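Long-range contacts in eukaryotic translation initiation factor 2A (Schizosaccharomyces pombe, PDB 3WJ9), which probably directs the binding of methionyl-tRNAi to 40S ribosomal subunits, in a codon-dependent manner, in the early steps of translating a small number of specific mRNAs: residues 60-65 against 405-410; 6-11 against 40-45; 27-32 against 64-69. One frame throughout, in Å; residues are numbered along the deposited sequence.

Interaction 1: residues 60-65 against 405-410; sequences NDTESG and FWRPRP
Thr62 and Glu63, in the turn between strands 57-61 and 67-71 of one blade in this beta-propeller, part of a longer protein, meet Arg407 and Arg409 just beyond strand 401-406 of the neighbouring sheet, which joins N- and C-terminal strands and so closes the ring. Arg407 reaches toward the turn with CG anti to the backbone N (chi1 176°); this extended first part brings CD to 3.6 Å from Thr62 CB, and the bend at chi3 then turns the guanidinium toward Glu63. The salt bridge, Arg407 NH1 to Glu63 OE2 at 3.2 Å, lies in the guanidinium plane but reaches the oxygen on its syn side, well out of the carboxylate plane (planes 63° apart). Arg409 lays its guanidinium over that of Arg407, its CZ 3.8 Å above the plane. Its NH2 is 4.1 Å from Glu63 OE1, a charge attraction with no N-H pointing there. The Thr62 hydroxyl is hydrogen-bonded to Gly46 O. With an alanine at Glu63, Arg407 NH1 would probably lose its carboxylate mate and the Arg407 guanidinium would be freer to turn. One carboxylate probably draws the stacked guanidinium groups together and balances part of their charge where the closing blade meets its neighbour.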
ATOM      1  N   ASN A  60     -13.626 -13.065   7.641  1.00 43.73           N
ATOM      2  CA  ASN A  60     -15.072 -12.907   7.533  1.00 54.18           C
ATOM      3  C   ASN A  60     -15.530 -12.546   6.121  1.00 44.74           C
ATOM      4  O   ASN A  60     -14.722 -12.192   5.264  1.00 48.14           O
ATOM      5  CB  ASN A  60     -15.559 -11.835   8.511  1.00 51.04           C
ATOM      6  CG  ASN A  60     -15.229 -12.165   9.952  1.00 49.44           C
ATOM      7  OD1 ASN A  60     -14.159 -11.816  10.451  1.00 56.54           O
ATOM      8  ND2 ASN A  60     -16.150 -12.834  10.632  1.00 52.16           N
ATOM      9  N   ASP A  61     -16.837 -12.647   5.891  1.00 44.06           N
ATOM     10  CA  ASP A  61     -17.453 -12.198   4.646  1.00 52.10           C
ATOM     11  C   ASP A  61     -17.993 -10.786   4.832  1.00 51.80           C
ATOM     12  O   ASP A  61     -18.863 -10.554   5.666  1.00 57.54           O
ATOM     13  CB  ASP A  61     -18.573 -13.151   4.218  1.00 42.11           C
ATOM     14  CG  ASP A  61     -19.324 -12.662   2.993  1.00 46.80           C
ATOM     15  OD1 ASP A  61     -18.708 -11.993   2.136  1.00 63.81           O
ATOM     16  OD2 ASP A  61     -20.536 -12.945   2.891  1.00 65.29           O
ATOM     17  N   THR A  62     -17.482  -9.844   4.047  1.00 49.24           N
ATOM     18  CA  THR A  62     -17.809  -8.431   4.226  1.00 48.41           C
ATOM     19  C   THR A  62     -19.271  -8.089   3.940  1.00 54.59           C
ATOM     20  O   THR A  62     -19.710  -6.967   4.194  1.00 68.76           O
ATOM     21  CB  THR A  62     -16.923  -7.544   3.335  1.00 39.44           C
ATOM     22  OG1 THR A  62     -17.231  -7.786   1.956  1.00 49.10           O
ATOM     23  CG2 THR A  62     -15.457  -7.840   3.587  1.00 35.35           C
ATOM     24  N   GLU A  63     -20.020  -9.049   3.409  1.00 57.45           N
ATOM     25  CA  GLU A  63     -21.432  -8.834   3.123  1.00 60.72           C
ATOM     26  C   GLU A  63     -22.296  -9.197   4.325  1.00 56.07           C
ATOM     27  O   GLU A  63     -23.127  -8.403   4.766  1.00 54.06           O
ATOM     28  CB  GLU A  63     -21.865  -9.644   1.899  1.00 59.33           C
ATOM     29  CG  GLU A  63     -22.583  -8.817   0.847  1.00 57.92           C
ATOM     30  CD  GLU A  63     -21.719  -7.695   0.307  1.00 67.97           C
ATOM     31  OE1 GLU A  63     -20.827  -7.973  -0.521  1.00 72.97           O
ATOM     32  OE2 GLU A  63     -21.923  -6.536   0.723  1.00 63.55           O
ATOM     33  N   SER A  64     -22.089 -10.396   4.859  1.00 48.44           N
ATOM     34  CA  SER A  64     -22.888 -10.876   5.979  1.00 45.13           C
ATOM     35  C   SER A  64     -22.175 -10.689   7.315  1.00 61.67           C
ATOM     36  O   SER A  64     -22.816 -10.583   8.357  1.00 68.05           O
ATOM     37  CB  SER A  64     -23.247 -12.350   5.778  1.00 55.49           C
ATOM     38  OG  SER A  64     -22.084 -13.143   5.622  1.00 54.18           O
ATOM     39  N   GLY A  65     -20.849 -10.631   7.277  1.00 53.34           N
ATOM     40  CA  GLY A  65     -20.056 -10.564   8.490  1.00 42.71           C
ATOM     41  C   GLY A  65     -19.741 -11.962   8.978  1.00 47.74           C
ATOM     42  O   GLY A  65     -19.075 -12.145   9.996  1.00 55.89           O
ATOM     43  N   PHE A 405     -10.605   2.136   7.848  1.00 38.54           N
ATOM     44  CA  PHE A 405     -10.400   2.159   6.403  1.00 29.65           C
ATOM     45  C   PHE A 405     -11.606   1.646   5.628  1.00 29.03           C
ATOM     46  O   PHE A 405     -12.341   0.781   6.103  1.00 34.21           O
ATOM     47  CB  PHE A 405      -9.159   1.336   6.036  1.00 34.75           C
ATOM     48  CG  PHE A 405      -8.997   0.083   6.855  1.00 35.22           C
ATOM     49  CD1 PHE A 405      -9.711  -1.061   6.544  1.00 34.28           C
ATOM     50  CD2 PHE A 405      -8.122   0.046   7.929  1.00 42.01           C
ATOM     51  CE1 PHE A 405      -9.566  -2.215   7.295  1.00 24.67           C
ATOM     52  CE2 PHE A 405      -7.970  -1.103   8.682  1.00 41.12           C
ATOM     53  CZ  PHE A 405      -8.694  -2.236   8.365  1.00 31.69           C
ATOM     54  N   TRP A 406     -11.795   2.189   4.428  1.00 31.12           N
ATOM     55  CA  TRP A 406     -12.870   1.770   3.534  1.00 35.20           C
ATOM     56  C   TRP A 406     -12.724   0.321   3.091  1.00 33.06           C
ATOM     57  O   TRP A 406     -11.611  -0.200   2.996  1.00 36.77           O
ATOM     58  CB  TRP A 406     -12.908   2.661   2.291  1.00 31.94           C
ATOM     59  CG  TRP A 406     -13.301   4.077   2.544  1.00 42.99           C
ATOM     60  CD1 TRP A 406     -12.505   5.179   2.447  1.00 41.54           C
ATOM     61  CD2 TRP A 406     -14.599   4.550   2.916  1.00 44.21           C
ATOM     62  NE1 TRP A 406     -13.224   6.310   2.742  1.00 34.86           N
ATOM     63  CE2 TRP A 406     -14.514   5.951   3.035  1.00 39.87           C
ATOM     64  CE3 TRP A 406     -15.824   3.924   3.164  1.00 43.44           C
ATOM     65  CZ2 TRP A 406     -15.607   6.737   3.393  1.00 41.44           C
ATOM     66  CZ3 TRP A 406     -16.907   4.706   3.518  1.00 37.73           C
ATOM     67  CH2 TRP A 406     -16.792   6.096   3.628  1.00 41.99           C
ATOM     68  N   ARG A 407     -13.853  -0.323   2.814  1.00 44.14           N
ATOM     69  CA  ARG A 407     -13.846  -1.616   2.149  1.00 34.60           C
ATOM     70  C   ARG A 407     -13.749  -1.381   0.648  1.00 42.82           C
ATOM     71  O   ARG A 407     -14.701  -0.901   0.033  1.00 56.38           O
ATOM     72  CB  ARG A 407     -15.099  -2.419   2.487  1.00 37.32           C
ATOM     73  CG  ARG A 407     -15.190  -3.742   1.756  1.00 44.01           C
ATOM     74  CD  ARG A 407     -16.608  -4.270   1.759  1.00 47.50           C
ATOM     75  NE  ARG A 407     -17.531  -3.347   1.108  1.00 56.21           N
ATOM     76  CZ  ARG A 407     -18.811  -3.615   0.876  1.00 51.20           C
ATOM     77  NH1 ARG A 407     -19.320  -4.785   1.237  1.00 51.60           N
ATOM     78  NH2 ARG A 407     -19.581  -2.718   0.276  1.00 64.83           N
ATOM     79  N   PRO A 408     -12.593  -1.715   0.052  1.00 43.26           N
ATOM     80  CA  PRO A 408     -12.314  -1.408  -1.357  1.00 38.97           C
ATOM     81  C   PRO A 408     -13.196  -2.184  -2.333  1.00 40.48           C
ATOM     82  O   PRO A 408     -13.357  -3.394  -2.188  1.00 54.15           O
ATOM     83  CB  PRO A 408     -10.849  -1.819  -1.517  1.00 33.10           C
ATOM     84  CG  PRO A 408     -10.645  -2.874  -0.489  1.00 25.77           C
ATOM     85  CD  PRO A 408     -11.495  -2.469   0.680  1.00 31.91           C
ATOM     86  N   ARG A 409     -13.762  -1.484  -3.313  1.00 43.06           N
ATOM     87  CA  ARG A 409     -14.555  -2.121  -4.360  1.00 51.30           C
ATOM     88  C   ARG A 409     -13.959  -1.789  -5.726  1.00 55.26           C
ATOM     89  O   ARG A 409     -13.464  -0.682  -5.932  1.00 60.77           O
ATOM     90  CB  ARG A 409     -16.016  -1.669  -4.303  1.00 65.27           C
ATOM     91  CG  ARG A 409     -16.627  -1.613  -2.907  1.00 55.70           C
ATOM     92  CD  ARG A 409     -16.477  -2.919  -2.144  1.00 69.85           C
ATOM     93  NE  ARG A 409     -17.257  -4.011  -2.716  1.00 69.83           N
ATOM     94  CZ  ARG A 409     -17.202  -5.266  -2.282  1.00 54.02           C
ATOM     95  NH1 ARG A 409     -16.400  -5.586  -1.276  1.00 58.51           N
ATOM     96  NH2 ARG A 409     -17.946  -6.203  -2.854  1.00 72.33           N
ATOM     97  N   PRO A 410     -14.012  -2.747  -6.666  1.00 66.12           N
ATOM     98  CA  PRO A 410     -13.436  -2.567  -8.002  1.00 67.88           C
ATOM     99  C   PRO A 410     -14.452  -2.163  -9.072  1.00 78.78           C
ATOM    100  O   PRO A 410     -15.467  -2.839  -9.253  1.00 81.97           O
ATOM    101  CB  PRO A 410     -12.865  -3.952  -8.313  1.00 80.51           C
ATOM    102  CG  PRO A 410     -13.705  -4.918  -7.477  1.00 81.98           C
ATOM    103  CD  PRO A 410     -14.521  -4.115  -6.484  1.00 61.40           C
TER

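Interaction 2: residues 6-11 against 40-45; sequences QFAYRS and ACYSPN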
ATOM      1  N   GLN A   6     -19.221   0.668   3.083  1.00 44.89           N
ATOM      2  CA  GLN A   6     -18.669   0.014   4.268  1.00 39.07           C
ATOM      3  C   GLN A   6     -17.214   0.384   4.531  1.00 36.67           C
ATOM      4  O   GLN A   6     -16.413   0.517   3.607  1.00 34.66           O
ATOM      5  CB  GLN A   6     -18.791  -1.513   4.154  1.00 30.05           C
ATOM      6  CG  GLN A   6     -18.329  -2.265   5.409  1.00 31.37           C
ATOM      7  CD  GLN A   6     -18.327  -3.777   5.250  1.00 48.53           C
ATOM      8  OE1 GLN A   6     -17.463  -4.469   5.793  1.00 54.77           O
ATOM      9  NE2 GLN A   6     -19.301  -4.299   4.515  1.00 50.86           N
ATOM     10  N   PHE A   7     -16.893   0.554   5.808  1.00 35.72           N
ATOM     11  CA  PHE A   7     -15.517   0.703   6.258  1.00 38.57           C
ATOM     12  C   PHE A   7     -15.308  -0.151   7.503  1.00 35.11           C
ATOM     13  O   PHE A   7     -16.272  -0.606   8.116  1.00 39.24           O
ATOM     14  CB  PHE A   7     -15.185   2.170   6.542  1.00 43.20           C
ATOM     15  CG  PHE A   7     -15.994   2.774   7.656  1.00 31.62           C
ATOM     16  CD1 PHE A   7     -17.194   3.411   7.387  1.00 42.45           C
ATOM     17  CD2 PHE A   7     -15.548   2.721   8.967  1.00 35.85           C
ATOM     18  CE1 PHE A   7     -17.942   3.973   8.405  1.00 45.66           C
ATOM     19  CE2 PHE A   7     -16.291   3.281   9.990  1.00 32.83           C
ATOM     20  CZ  PHE A   7     -17.490   3.909   9.706  1.00 44.41           C
ATOM     21  N   ALA A   8     -14.052  -0.373   7.873  1.00 33.52           N
ATOM     22  CA  ALA A   8     -13.739  -1.130   9.079  1.00 24.03           C
ATOM     23  C   ALA A   8     -13.105  -0.227  10.123  1.00 29.04           C
ATOM     24  O   ALA A   8     -12.558   0.821   9.792  1.00 35.10           O
ATOM     25  CB  ALA A   8     -12.815  -2.289   8.755  1.00 35.80           C
ATOM     26  N   TYR A   9     -13.184  -0.633  11.384  1.00 30.71           N
ATOM     27  CA  TYR A   9     -12.536   0.109  12.456  1.00 31.22           C
ATOM     28  C   TYR A   9     -11.993  -0.846  13.506  1.00 34.51           C
ATOM     29  O   TYR A   9     -12.552  -1.918  13.732  1.00 33.42           O
ATOM     30  CB  TYR A   9     -13.504   1.106  13.102  1.00 40.64           C
ATOM     31  CG  TYR A   9     -14.555   0.468  13.986  1.00 45.48           C
ATOM     32  CD1 TYR A   9     -15.756   0.023  13.456  1.00 49.62           C
ATOM     33  CD2 TYR A   9     -14.347   0.318  15.353  1.00 43.29           C
ATOM     34  CE1 TYR A   9     -16.719  -0.559  14.258  1.00 54.94           C
ATOM     35  CE2 TYR A   9     -15.303  -0.264  16.163  1.00 48.36           C
ATOM     36  CZ  TYR A   9     -16.488  -0.700  15.611  1.00 56.78           C
ATOM     37  OH  TYR A   9     -17.443  -1.279  16.414  1.00 65.27           O
ATOM     38  N   ARG A  10     -10.900  -0.451  14.144  1.00 41.17           N
ATOM     39  CA  ARG A  10     -10.356  -1.209  15.258  1.00 36.67           C
ATOM     40  C   ARG A  10      -9.796  -0.263  16.307  1.00 38.02           C
ATOM     41  O   ARG A  10      -8.764   0.371  16.099  1.00 40.89           O
ATOM     42  CB  ARG A  10      -9.272  -2.178  14.788  1.00 42.00           C
ATOM     43  CG  ARG A  10      -8.708  -3.043  15.904  1.00 44.42           C
ATOM     44  CD  ARG A  10      -7.607  -3.956  15.397  1.00 35.20           C
ATOM     45  NE  ARG A  10      -6.456  -3.207  14.904  1.00 41.36           N
ATOM     46  CZ  ARG A  10      -5.432  -2.829  15.661  1.00 42.08           C
ATOM     47  NH1 ARG A  10      -5.409  -3.137  16.950  1.00 50.54           N
ATOM     48  NH2 ARG A  10      -4.426  -2.151  15.129  1.00 37.95           N
ATOM     49  N   SER A  11     -10.493  -0.157  17.430  1.00 49.47           N
ATOM     50  CA  SER A  11     -10.019   0.656  18.538  1.00 47.32           C
ATOM     51  C   SER A  11      -9.502  -0.251  19.642  1.00 58.67           C
ATOM     52  O   SER A  11      -9.683  -1.468  19.588  1.00 64.35           O
ATOM     53  CB  SER A  11     -11.132   1.567  19.059  1.00 45.41           C
ATOM     54  OG  SER A  11     -12.217   0.809  19.566  1.00 56.47           O
ATOM     55  N   ALA A  40      -5.765  -5.608  11.568  1.00 51.11           N
ATOM     56  CA  ALA A  40      -6.886  -5.867  10.666  1.00 26.91           C
ATOM     57  C   ALA A  40      -6.598  -5.375   9.246  1.00 36.54           C
ATOM     58  O   ALA A  40      -5.787  -4.470   9.053  1.00 52.63           O
ATOM     59  CB  ALA A  40      -8.154  -5.217  11.199  1.00 42.17           C
ATOM     60  N   CYS A  41      -7.272  -5.968   8.260  1.00 38.95           N
ATOM     61  CA  CYS A  41      -7.116  -5.560   6.861  1.00 36.53           C
ATOM     62  C   CYS A  41      -8.197  -6.127   5.933  1.00 30.81           C
ATOM     63  O   CYS A  41      -8.870  -7.105   6.265  1.00 30.39           O
ATOM     64  CB  CYS A  41      -5.736  -5.973   6.339  1.00 36.92           C
ATOM     65  SG  CYS A  41      -5.451  -7.758   6.252  1.00 48.33           S
ATOM     66  N   TYR A  42      -8.352  -5.496   4.770  1.00 38.62           N
ATOM     67  CA  TYR A  42      -9.247  -5.976   3.719  1.00 37.86           C
ATOM     68  C   TYR A  42      -8.454  -6.631   2.592  1.00 37.94           C
ATOM     69  O   TYR A  42      -7.292  -6.290   2.361  1.00 42.37           O
ATOM     70  CB  TYR A  42     -10.084  -4.829   3.135  1.00 45.64           C
ATOM     71  CG  TYR A  42     -11.308  -4.430   3.932  1.00 47.77           C
ATOM     72  CD1 TYR A  42     -12.417  -5.263   4.016  1.00 46.54           C
ATOM     73  CD2 TYR A  42     -11.370  -3.198   4.565  1.00 47.93           C
ATOM     74  CE1 TYR A  42     -13.541  -4.888   4.735  1.00 45.93           C
ATOM     75  CE2 TYR A  42     -12.487  -2.814   5.284  1.00 41.87           C
ATOM     76  CZ  TYR A  42     -13.570  -3.663   5.367  1.00 48.33           C
ATOM     77  OH  TYR A  42     -14.683  -3.282   6.080  1.00 61.93           O
ATOM     78  N   SER A  43      -9.085  -7.565   1.888  1.00 35.33           N
ATOM     79  CA  SER A  43      -8.542  -8.066   0.631  1.00 39.60           C
ATOM     80  C   SER A  43      -8.678  -6.960  -0.412  1.00 42.74           C
ATOM     81  O   SER A  43      -9.607  -6.158  -0.333  1.00 46.69           O
ATOM     82  CB  SER A  43      -9.261  -9.346   0.191  1.00 38.00           C
ATOM     83  OG  SER A  43     -10.655  -9.137   0.055  1.00 53.15           O
ATOM     84  N   PRO A  44      -7.743  -6.901  -1.380  1.00 44.34           N
ATOM     85  CA  PRO A  44      -7.682  -5.820  -2.373  1.00 37.47           C
ATOM     86  C   PRO A  44      -9.021  -5.519  -3.050  1.00 36.08           C
ATOM     87  O   PRO A  44      -9.269  -4.376  -3.433  1.00 42.01           O
ATOM     88  CB  PRO A  44      -6.671  -6.349  -3.391  1.00 38.94           C
ATOM     89  CG  PRO A  44      -5.767  -7.213  -2.588  1.00 45.47           C
ATOM     90  CD  PRO A  44      -6.655  -7.877  -1.571  1.00 41.81           C
ATOM     91  N   ASN A  45      -9.861  -6.540  -3.192  1.00 33.39           N
ATOM     92  CA  ASN A  45     -11.187  -6.383  -3.778  1.00 30.20           C
ATOM     93  C   ASN A  45     -12.281  -6.226  -2.726  1.00 48.85           C
ATOM     94  O   ASN A  45     -13.459  -6.098  -3.058  1.00 57.57           O
ATOM     95  CB  ASN A  45     -11.507  -7.572  -4.686  1.00 44.03           C
ATOM     96  CG  ASN A  45     -11.038  -8.892  -4.105  1.00 63.30           C
ATOM     97  OD1 ASN A  45      -9.937  -8.988  -3.565  1.00 60.24           O
ATOM     98  ND2 ASN A  45     -11.869  -9.920  -4.225  1.00 63.93           N
TER
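Tyr42 presents the hydroxyl end of its ring to strand 6-11: Gln6 OE1 and the backbone of Phe7 and Ala8 lie at the ring edge, near its plane, while Ala8 CB comes in obliquely. Neither face is taken by this strand; the ring's aromatic neighbours are Phe405, nearly perpendicular to it, and Phe49. The phenol donates to the side-chain amide of Gln6, with Tyr42 OH 3.0 Å from Gln6 OE1. It approaches at a C=O...donor angle of 118°, somewhat tilted from the carbonyl plane, and amide and ring planes stand 61° apart. Gln6 gets there by stretching out in a fully extended chain (chi1 -176°). Its other amide atom, NE2, donates to Thr62 O. Ala8 CB fits beside the ring, 3.5 Å from Tyr42 CE2. Farther along, the contact thins to the aliphatic part of Arg10, with Arg10 CD 4.4 Å from Ala40 CB, while the guanidinium goes on to Gln403. The two strands run antiparallel but belong to different sheets, so side chains rather than backbone bonds join the adjacent propeller blades. Because the amide accepts from a phenol at one end and gives to a carbonyl at the other, its orientation is probably fixed, with both ends given a partner in a largely buried interface.

Interaction 3: residues 27-32 against 64-69; sequences PPKFEA and SGAKLT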
ATOM      1  N   PRO A  27     -22.656  -5.699   9.643  1.00 76.16           N
ATOM      2  CA  PRO A  27     -23.309  -6.845   9.000  1.00 58.02           C
ATOM      3  C   PRO A  27     -23.628  -7.940  10.018  1.00 63.03           C
ATOM      4  O   PRO A  27     -22.742  -8.343  10.770  1.00 65.74           O
ATOM      5  CB  PRO A  27     -22.277  -7.312   7.965  1.00 60.46           C
ATOM      6  CG  PRO A  27     -20.979  -6.713   8.405  1.00 63.55           C
ATOM      7  CD  PRO A  27     -21.336  -5.418   9.055  1.00 63.32           C
ATOM      8  N   PRO A  28     -24.881  -8.425  10.023  1.00 63.38           N
ATOM      9  CA  PRO A  28     -25.517  -9.212  11.091  1.00 58.03           C
ATOM     10  C   PRO A  28     -24.699 -10.382  11.643  1.00 67.76           C
ATOM     11  O   PRO A  28     -24.749 -10.633  12.846  1.00 71.33           O
ATOM     12  CB  PRO A  28     -26.795  -9.739  10.420  1.00 46.46           C
ATOM     13  CG  PRO A  28     -26.545  -9.619   8.952  1.00 55.74           C
ATOM     14  CD  PRO A  28     -25.721  -8.384   8.815  1.00 61.65           C
ATOM     15  N   LYS A  29     -23.961 -11.080  10.786  1.00 50.77           N
ATOM     16  CA  LYS A  29     -23.263 -12.292  11.207  1.00 44.47           C
ATOM     17  C   LYS A  29     -21.856 -12.023  11.736  1.00 55.16           C
ATOM     18  O   LYS A  29     -21.030 -12.932  11.781  1.00 54.93           O
ATOM     19  CB  LYS A  29     -23.182 -13.285  10.044  1.00 52.96           C
ATOM     20  CG  LYS A  29     -24.522 -13.654   9.438  1.00 47.96           C
ATOM     21  CD  LYS A  29     -25.373 -14.438  10.417  1.00 62.41           C
ATOM     22  CE  LYS A  29     -26.688 -14.854   9.781  1.00 94.63           C
ATOM     23  NZ  LYS A  29     -27.538 -15.635  10.719  1.00 97.94           N
ATOM     24  N   PHE A  30     -21.581 -10.788  12.142  1.00 50.85           N
ATOM     25  CA  PHE A  30     -20.227 -10.433  12.563  1.00 48.60           C
ATOM     26  C   PHE A  30     -20.045 -10.309  14.073  1.00 54.48           C
ATOM     27  O   PHE A  30     -20.827  -9.654  14.762  1.00 54.01           O
ATOM     28  CB  PHE A  30     -19.785  -9.121  11.910  1.00 56.08           C
ATOM     29  CG  PHE A  30     -18.406  -8.681  12.321  1.00 54.58           C
ATOM     30  CD1 PHE A  30     -17.282  -9.261  11.757  1.00 40.66           C
ATOM     31  CD2 PHE A  30     -18.234  -7.697  13.282  1.00 52.75           C
ATOM     32  CE1 PHE A  30     -16.013  -8.863  12.138  1.00 39.67           C
ATOM     33  CE2 PHE A  30     -16.970  -7.298  13.668  1.00 52.93           C
ATOM     34  CZ  PHE A  30     -15.858  -7.878  13.096  1.00 40.43           C
ATOM     35  N   GLU A  31     -18.985 -10.943  14.567  1.00 59.48           N
ATOM     36  CA  GLU A  31     -18.516 -10.764  15.937  1.00 62.10           C
ATOM     37  C   GLU A  31     -17.047 -11.186  16.026  1.00 52.75           C
ATOM     38  O   GLU A  31     -16.616 -12.098  15.320  1.00 54.57           O
ATOM     39  CB  GLU A  31     -19.376 -11.559  16.924  1.00 68.97           C
ATOM     40  CG  GLU A  31     -18.860 -11.529  18.355  1.00 76.09           C
ATOM     41  CD  GLU A  31     -19.783 -12.226  19.329  1.00 75.96           C
ATOM     42  OE1 GLU A  31     -19.416 -13.315  19.816  1.00 70.00           O
ATOM     43  OE2 GLU A  31     -20.868 -11.679  19.615  1.00 80.42           O
ATOM     44  N   ALA A  32     -16.284 -10.512  16.885  1.00 53.57           N
ATOM     45  CA  ALA A  32     -14.846 -10.748  17.001  1.00 58.05           C
ATOM     46  C   ALA A  32     -14.503 -11.941  17.898  1.00 72.09           C
ATOM     47  O   ALA A  32     -15.391 -12.604  18.432  1.00 68.16           O
ATOM     48  CB  ALA A  32     -14.156  -9.495  17.517  1.00 59.85           C
ATOM     49  N   SER A  64     -22.089 -10.396   4.859  1.00 48.44           N
ATOM     50  CA  SER A  64     -22.888 -10.876   5.979  1.00 45.13           C
ATOM     51  C   SER A  64     -22.175 -10.689   7.315  1.00 61.67           C
ATOM     52  O   SER A  64     -22.816 -10.583   8.357  1.00 68.05           O
ATOM     53  CB  SER A  64     -23.247 -12.350   5.778  1.00 55.49           C
ATOM     54  OG  SER A  64     -22.084 -13.143   5.622  1.00 54.18           O
ATOM     55  N   GLY A  65     -20.849 -10.631   7.277  1.00 53.34           N
ATOM     56  CA  GLY A  65     -20.056 -10.564   8.490  1.00 42.71           C
ATOM     57  C   GLY A  65     -19.741 -11.962   8.978  1.00 47.74           C
ATOM     58  O   GLY A  65     -19.075 -12.145   9.996  1.00 55.89           O
ATOM     59  N   ALA A  66     -20.218 -12.954   8.233  1.00 47.65           N
ATOM     60  CA  ALA A  66     -20.062 -14.351   8.616  1.00 45.61           C
ATOM     61  C   ALA A  66     -18.603 -14.778   8.645  1.00 47.81           C
ATOM     62  O   ALA A  66     -17.856 -14.553   7.693  1.00 52.73           O
ATOM     63  CB  ALA A  66     -20.850 -15.250   7.673  1.00 40.61           C
ATOM     64  N   LYS A  67     -18.207 -15.391   9.755  1.00 48.55           N
ATOM     65  CA  LYS A  67     -16.884 -15.981   9.871  1.00 45.60           C
ATOM     66  C   LYS A  67     -16.749 -17.100   8.846  1.00 50.77           C
ATOM     67  O   LYS A  67     -17.672 -17.890   8.656  1.00 56.25           O
ATOM     68  CB  LYS A  67     -16.651 -16.509  11.287  1.00 54.19           C
ATOM     69  CG  LYS A  67     -15.323 -17.208  11.482  1.00 67.49           C
ATOM     70  CD  LYS A  67     -15.186 -17.725  12.902  1.00 64.54           C
ATOM     71  CE  LYS A  67     -13.785 -18.236  13.168  1.00 74.39           C
ATOM     72  NZ  LYS A  67     -13.602 -18.644  14.588  1.00 87.47           N
ATOM     73  N   LEU A  68     -15.603 -17.154   8.176  1.00 52.58           N
ATOM     74  CA  LEU A  68     -15.395 -18.132   7.117  1.00 51.66           C
ATOM     75  C   LEU A  68     -14.264 -19.099   7.441  1.00 56.21           C
ATOM     76  O   LEU A  68     -14.431 -20.316   7.347  1.00 66.30           O
ATOM     77  CB  LEU A  68     -15.099 -17.425   5.791  1.00 47.90           C
ATOM     78  CG  LEU A  68     -16.221 -16.601   5.157  1.00 59.82           C
ATOM     79  CD1 LEU A  68     -15.700 -15.858   3.940  1.00 51.09           C
ATOM     80  CD2 LEU A  68     -17.388 -17.496   4.780  1.00 55.31           C
ATOM     81  N   THR A  69     -13.118 -18.551   7.830  1.00 53.26           N
ATOM     82  CA  THR A  69     -11.901 -19.339   7.969  1.00 53.41           C
ATOM     83  C   THR A  69     -11.209 -19.094   9.303  1.00 56.40           C
ATOM     84  O   THR A  69     -11.268 -17.991   9.850  1.00 52.34           O
ATOM     85  CB  THR A  69     -10.916 -19.023   6.826  1.00 54.75           C
ATOM     86  OG1 THR A  69     -11.591 -19.150   5.569  1.00 39.17           O
ATOM     87  CG2 THR A  69      -9.712 -19.962   6.853  1.00 50.38           C
TER
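Lys29 begins its contact at CB, which rests 3.2 Å from Ser64 O and 3.9 Å from Ala66 CB. CG, set anti to the carbonyl carbon (chi1 -56°), continues over the same peptide and comes 4.1 Å from Ser64 CB; beyond a bend at chi2, CD, CE and NZ lead away from residues 64-69, so the aliphatic base rather than the ammonium group does the touching. The backbone of this lysine carries the polar link: Lys29 N donates to Ser64 O at 2.7 Å, nearly in line with the carbonyl bond. Lys29 is the third residue of a type I beta turn from Pro27 to Phe30, and Pro27 CB flanks the same oxygen at 3.3 Å. At the end of the turn, Phe30 CA makes a CH...O contact with Gly65 O (3.3 Å), which also lies at the edge of the Phe30 ring, while the ring passes on to Phe49 and Asn60. At the positive phi of Gly65 (89°) a CB would already press on the preceding carbonyl, and would probably also meet Phe30 CB and Pro27 O. Ser64 OG, also hydrogen-bonded to Asp61, accepts from Ala66 N at 3.2 Å, an ST turn just before strand 67-71. Backbone polarity and the bare surface of a glycine, rather than side-chain charge, therefore dock the loop between strands 15-19 and 37-42 onto the outer edge of the blade.

Interactions 1 and 2 join the same two elements, the closing sheet of strands 15-19, 6-11 and 401-406 and the blade that follows it, and they touch through Gln6 and Thr62 and through the rings of Phe405 and Tyr42. Interaction 2, nearest the centre of the chain, is buried and its hydrogen bond joins neutral groups; interaction 1, about 7 Å away between centres, is only partly buried and turns to charge. Interaction 3 lies farthest out, with three exposed residues, and uses mainly backbone. It shares Ser64 and Gly65 with interaction 1, so one turn faces the neighbouring blade through Thr62 and Glu63 and the peripheral loop through the residues after them.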